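Local coordinates for protein MHP1 (Microbacterium liquefaciens, PDB 2JLN) that couples the uptake of 5-aryl-substituted hydantoins to sodium as a membrane transporter of the nucleobase-cation-symport-1 family, at residues Gln121-Thr133 with Leu142-Val154. Residues are numbered along the deposited sequence; the frame is centred on the assembly and turned at random.
Sequences QTWLGALALDEIT and LPLWIVIFGAIQV
Trp-145 lays its indole against one turn of segment 121-133: Leu-129 CB stands over a face of the six-membered ring, 3.9 Å from its centroid, a CH-pi contact almost on the ring normal. Thr-133 meets the edge of this indole with CG2, while its OG1 takes a weak hydrogen bond from Trp-145 NE1 at 3.3 Å. The carboxylate of Asp-130 lies obliquely across from the pyrrole side, its plane turned 56° from the ring.

One turn on, Phe-149 fills the hole between Thr-122, Gly-125, Ala-126 and Leu-129. With CG anti to the backbone N (chi1 -166°), its ring reaches Gly-125, whose CA sits off-centre above one face, 4.2 Å from the centroid; Gln-153 CG backs the opposite face. The backbones come closest beside the aromatics, Ala-126 CB lying 3.6 Å from Ile-146 CA. Leu-142 is a knob among Trp-123, Ala-126, Leu-127 and Asp-130 at the N-terminal end of 142-154; near its other end Thr-122 fits among Ile-146, Phe-149, Gly-150 and Gln-153, whose NE2 donates to Thr-122 OG1 (2.9 Å). Asn-314 binds Gln-153 OE1, engaging both ends of this buried amide.

Segments 121-133 and 142-154, of consecutive transmembrane helices 104-137 and 142-157, run at 119° in this knobs-into-holes packing. Leu-307 of helix 296-311 touches Leu-129 and Phe-149, Leu-348 of helix 336-349 touches Thr-122, and Gln-121, probably substrate-binding, touches Asn-318 of helix 314-329.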
loop_
_atom_site.group_PDB
_atom_site.type_symbol
_atom_site.label_atom_id
_atom_site.label_comp_id
_atom_site.label_asym_id
_atom_site.label_seq_id
_atom_site.Cartn_x
_atom_site.Cartn_y
_atom_site.Cartn_z
ATOM N N GLN A 121 -4.024 -12.722 2.335
ATOM C CA GLN A 121 -4.403 -12.756 0.927
ATOM C C GLN A 121 -3.889 -14.003 0.209
ATOM O O GLN A 121 -4.486 -14.445 -0.780
ATOM C CB GLN A 121 -3.914 -11.499 0.226
ATOM C CG GLN A 121 -4.321 -10.256 0.957
ATOM C CD GLN A 121 -5.272 -9.392 0.181
ATOM O OE1 GLN A 121 -5.155 -8.176 0.220
ATOM N NE2 GLN A 121 -6.217 -9.999 -0.529
ATOM N N THR A 122 -2.790 -14.573 0.698
ATOM C CA THR A 122 -2.286 -15.798 0.100
ATOM C C THR A 122 -3.359 -16.839 0.292
ATOM O O THR A 122 -3.610 -17.655 -0.588
ATOM C CB THR A 122 -0.930 -16.264 0.693
ATOM O OG1 THR A 122 0.129 -15.475 0.137
ATOM C CG2 THR A 122 -0.656 -17.730 0.338
ATOM N N TRP A 123 -4.016 -16.769 1.442
ATOM C CA TRP A 123 -5.142 -17.642 1.771
ATOM C C TRP A 123 -6.345 -17.532 0.806
ATOM O O TRP A 123 -6.807 -18.545 0.281
ATOM C CB TRP A 123 -5.559 -17.363 3.213
ATOM C CG TRP A 123 -6.647 -18.213 3.804
ATOM C CD1 TRP A 123 -6.603 -19.560 4.071
ATOM C CD2 TRP A 123 -7.920 -17.752 4.280
ATOM N NE1 TRP A 123 -7.783 -19.962 4.654
ATOM C CE2 TRP A 123 -8.603 -18.870 4.801
ATOM C CE3 TRP A 123 -8.549 -16.496 4.321
ATOM C CZ2 TRP A 123 -9.882 -18.768 5.349
ATOM C CZ3 TRP A 123 -9.807 -16.401 4.882
ATOM C CH2 TRP A 123 -10.463 -17.528 5.378
ATOM N N LEU A 124 -6.848 -16.320 0.570
ATOM C CA LEU A 124 -7.974 -16.135 -0.350
ATOM C C LEU A 124 -7.635 -16.694 -1.721
ATOM O O LEU A 124 -8.470 -17.299 -2.386
ATOM C CB LEU A 124 -8.353 -14.658 -0.508
ATOM C CG LEU A 124 -8.778 -13.793 0.671
ATOM C CD1 LEU A 124 -9.319 -12.517 0.116
ATOM C CD2 LEU A 124 -9.830 -14.468 1.540
ATOM N N GLY A 125 -6.405 -16.470 -2.153
ATOM C CA GLY A 125 -5.967 -17.016 -3.416
ATOM C C GLY A 125 -6.077 -18.523 -3.429
ATOM O O GLY A 125 -6.581 -19.085 -4.393
ATOM N N ALA A 126 -5.616 -19.169 -2.357
ATOM C CA ALA A 126 -5.701 -20.629 -2.215
ATOM C C ALA A 126 -7.145 -21.158 -2.229
ATOM O O ALA A 126 -7.440 -22.167 -2.887
ATOM C CB ALA A 126 -4.995 -21.073 -0.951
ATOM N N LEU A 127 -8.036 -20.494 -1.491
ATOM C CA LEU A 127 -9.447 -20.875 -1.494
ATOM C C LEU A 127 -9.919 -20.902 -2.929
ATOM O O LEU A 127 -10.619 -21.825 -3.328
ATOM C CB LEU A 127 -10.324 -19.921 -0.664
ATOM C CG LEU A 127 -10.319 -20.121 0.861
ATOM C CD1 LEU A 127 -10.967 -18.957 1.591
ATOM C CD2 LEU A 127 -10.967 -21.427 1.260
ATOM N N ALA A 128 -9.513 -19.907 -3.712
ATOM C CA ALA A 128 -9.988 -19.802 -5.081
ATOM C C ALA A 128 -9.477 -20.961 -5.935
ATOM O O ALA A 128 -10.253 -21.641 -6.591
ATOM C CB ALA A 128 -9.622 -18.445 -5.694
ATOM N N LEU A 129 -8.176 -21.198 -5.931
ATOM C CA LEU A 129 -7.638 -22.240 -6.798
ATOM C C LEU A 129 -8.227 -23.558 -6.357
ATOM O O LEU A 129 -8.511 -24.424 -7.189
ATOM C CB LEU A 129 -6.100 -22.292 -6.764
ATOM C CG LEU A 129 -5.389 -21.071 -7.346
ATOM C CD1 LEU A 129 -4.130 -20.727 -6.554
ATOM C CD2 LEU A 129 -5.113 -21.274 -8.827
ATOM N N ASP A 130 -8.427 -23.697 -5.046
ATOM C CA ASP A 130 -8.975 -24.925 -4.483
ATOM C C ASP A 130 -10.452 -25.149 -4.875
ATOM O O ASP A 130 -10.880 -26.279 -5.155
ATOM C CB ASP A 130 -8.817 -24.948 -2.967
ATOM C CG ASP A 130 -8.930 -26.348 -2.408
ATOM O OD1 ASP A 130 -8.451 -27.288 -3.091
ATOM O OD2 ASP A 130 -9.495 -26.515 -1.305
ATOM N N GLU A 131 -11.229 -24.071 -4.895
ATOM C CA GLU A 131 -12.586 -24.145 -5.414
ATOM C C GLU A 131 -12.576 -24.505 -6.895
ATOM O O GLU A 131 -13.388 -25.306 -7.336
ATOM C CB GLU A 131 -13.351 -22.839 -5.198
ATOM C CG GLU A 131 -14.859 -22.998 -5.392
ATOM C CD GLU A 131 -15.507 -24.026 -4.424
ATOM O OE1 GLU A 131 -14.834 -24.517 -3.467
ATOM O OE2 GLU A 131 -16.712 -24.332 -4.631
ATOM N N ILE A 132 -11.664 -23.920 -7.664
ATOM C CA ILE A 132 -11.563 -24.260 -9.075
ATOM C C ILE A 132 -11.232 -25.737 -9.299
ATOM O O ILE A 132 -11.832 -26.372 -10.168
ATOM C CB ILE A 132 -10.556 -23.385 -9.824
ATOM C CG1 ILE A 132 -10.943 -21.916 -9.692
ATOM C CG2 ILE A 132 -10.499 -23.786 -11.287
ATOM C CD1 ILE A 132 -10.102 -20.982 -10.526
ATOM N N THR A 133 -10.298 -26.301 -8.534
ATOM C CA THR A 133 -9.952 -27.701 -8.781
ATOM C C THR A 133 -11.063 -28.658 -8.375
ATOM O O THR A 133 -11.383 -29.575 -9.127
ATOM C CB THR A 133 -8.572 -28.172 -8.203
ATOM O OG1 THR A 133 -8.619 -28.243 -6.767
ATOM C CG2 THR A 133 -7.440 -27.271 -8.679
ATOM N N LEU A 142 -6.651 -27.956 0.807
ATOM C CA LEU A 142 -6.341 -26.539 0.922
ATOM C C LEU A 142 -4.884 -26.237 1.328
ATOM O O LEU A 142 -4.211 -25.456 0.650
ATOM C CB LEU A 142 -7.317 -25.834 1.854
ATOM C CG LEU A 142 -7.169 -24.323 1.841
ATOM C CD1 LEU A 142 -7.828 -23.741 0.608
ATOM C CD2 LEU A 142 -7.762 -23.745 3.105
ATOM N N PRO A 143 -4.384 -26.837 2.427
ATOM C CA PRO A 143 -2.999 -26.533 2.824
ATOM C C PRO A 143 -1.980 -26.705 1.691
ATOM O O PRO A 143 -1.065 -25.888 1.577
ATOM C CB PRO A 143 -2.730 -27.528 3.940
ATOM C CG PRO A 143 -4.068 -27.739 4.545
ATOM C CD PRO A 143 -5.045 -27.720 3.400
ATOM N N LEU A 144 -2.132 -27.730 0.856
ATOM C CA LEU A 144 -1.242 -27.877 -0.287
ATOM C C LEU A 144 -1.375 -26.679 -1.226
ATOM O O LEU A 144 -0.361 -26.178 -1.726
ATOM C CB LEU A 144 -1.514 -29.177 -1.050
ATOM C CG LEU A 144 -1.107 -29.144 -2.531
ATOM C CD1 LEU A 144 0.257 -29.794 -2.746
ATOM C CD2 LEU A 144 -2.187 -29.805 -3.406
ATOM N N TRP A 145 -2.616 -26.229 -1.459
ATOM C CA TRP A 145 -2.909 -25.101 -2.364
ATOM C C TRP A 145 -2.489 -23.746 -1.818
ATOM O O TRP A 145 -2.255 -22.822 -2.596
ATOM C CB TRP A 145 -4.392 -25.019 -2.688
ATOM C CG TRP A 145 -4.792 -25.674 -3.961
ATOM C CD1 TRP A 145 -5.795 -26.593 -4.140
ATOM C CD2 TRP A 145 -4.218 -25.449 -5.247
ATOM N NE1 TRP A 145 -5.875 -26.948 -5.456
ATOM C CE2 TRP A 145 -4.916 -26.267 -6.162
ATOM C CE3 TRP A 145 -3.181 -24.631 -5.719
ATOM C CZ2 TRP A 145 -4.608 -26.300 -7.527
ATOM C CZ3 TRP A 145 -2.875 -24.661 -7.076
ATOM C CH2 TRP A 145 -3.590 -25.492 -7.965
ATOM N N ILE A 146 -2.427 -23.622 -0.490
ATOM C CA ILE A 146 -1.837 -22.446 0.144
ATOM C C ILE A 146 -0.390 -22.306 -0.312
ATOM O O ILE A 146 -0.070 -21.400 -1.067
ATOM C CB ILE A 146 -1.889 -22.526 1.669
ATOM C CG1 ILE A 146 -3.268 -22.132 2.153
ATOM C CG2 ILE A 146 -0.893 -21.583 2.291
ATOM C CD1 ILE A 146 -3.262 -21.611 3.545
ATOM N N VAL A 147 0.465 -23.225 0.138
ATOM C CA VAL A 147 1.872 -23.321 -0.265
ATOM C C VAL A 147 2.114 -23.139 -1.771
ATOM O O VAL A 147 2.824 -22.218 -2.166
ATOM C CB VAL A 147 2.488 -24.669 0.193
ATOM C CG1 VAL A 147 3.860 -24.864 -0.421
ATOM C CG2 VAL A 147 2.541 -24.754 1.737
ATOM N N ILE A 148 1.548 -23.995 -2.616
ATOM C CA ILE A 148 1.670 -23.761 -4.065
ATOM C C ILE A 148 1.431 -22.303 -4.527
ATOM O O ILE A 148 2.098 -21.830 -5.443
ATOM C CB ILE A 148 0.803 -24.738 -4.912
ATOM C CG1 ILE A 148 1.329 -26.168 -4.740
ATOM C CG2 ILE A 148 0.791 -24.316 -6.403
ATOM C CD1 ILE A 148 0.397 -27.251 -5.240
ATOM N N PHE A 149 0.488 -21.596 -3.906
ATOM C CA PHE A 149 0.230 -20.189 -4.251
ATOM C C PHE A 149 1.290 -19.208 -3.687
ATOM O O PHE A 149 1.847 -18.373 -4.425
ATOM C CB PHE A 149 -1.163 -19.766 -3.806
ATOM C CG PHE A 149 -1.616 -18.487 -4.414
ATOM C CD1 PHE A 149 -1.721 -18.365 -5.791
ATOM C CD2 PHE A 149 -1.945 -17.404 -3.616
ATOM C CE1 PHE A 149 -2.143 -17.166 -6.374
ATOM C CE2 PHE A 149 -2.370 -16.208 -4.183
ATOM C CZ PHE A 149 -2.467 -16.085 -5.572
ATOM N N GLY A 150 1.557 -19.294 -2.384
ATOM C CA GLY A 150 2.665 -18.564 -1.796
ATOM C C GLY A 150 3.848 -18.670 -2.737
ATOM O O GLY A 150 4.506 -17.672 -3.050
ATOM N N ALA A 151 4.073 -19.885 -3.234
ATOM C CA ALA A 151 5.190 -20.173 -4.103
ATOM C C ALA A 151 5.062 -19.461 -5.446
ATOM O O ALA A 151 6.035 -18.862 -5.921
ATOM C CB ALA A 151 5.342 -21.657 -4.281
ATOM N N ILE A 152 3.881 -19.497 -6.064
ATOM C CA ILE A 152 3.716 -18.854 -7.383
ATOM C C ILE A 152 3.975 -17.342 -7.331
ATOM O O ILE A 152 4.595 -16.766 -8.235
ATOM C CB ILE A 152 2.331 -19.141 -8.012
ATOM C CG1 ILE A 152 2.298 -20.554 -8.594
ATOM C CG2 ILE A 152 2.002 -18.146 -9.121
ATOM C CD1 ILE A 152 0.929 -21.206 -8.459
ATOM N N GLN A 153 3.508 -16.719 -6.254
ATOM C CA GLN A 153 3.724 -15.297 -6.031
ATOM C C GLN A 153 5.203 -14.964 -5.868
ATOM O O GLN A 153 5.695 -14.000 -6.449
ATOM C CB GLN A 153 2.950 -14.835 -4.797
ATOM C CG GLN A 153 1.463 -15.046 -4.893
ATOM C CD GLN A 153 0.761 -14.653 -3.625
ATOM O OE1 GLN A 153 0.404 -13.494 -3.445
ATOM N NE2 GLN A 153 0.566 -15.614 -2.723
ATOM N N VAL A 154 5.902 -15.752 -5.059
ATOM C CA VAL A 154 7.330 -15.566 -4.865
ATOM C C VAL A 154 8.085 -15.557 -6.202
ATOM O O VAL A 154 8.950 -14.701 -6.434
ATOM C CB VAL A 154 7.899 -16.663 -3.970
ATOM C CG1 VAL A 154 9.383 -16.744 -4.107
ATOM C CG2 VAL A 154 7.508 -16.396 -2.543
#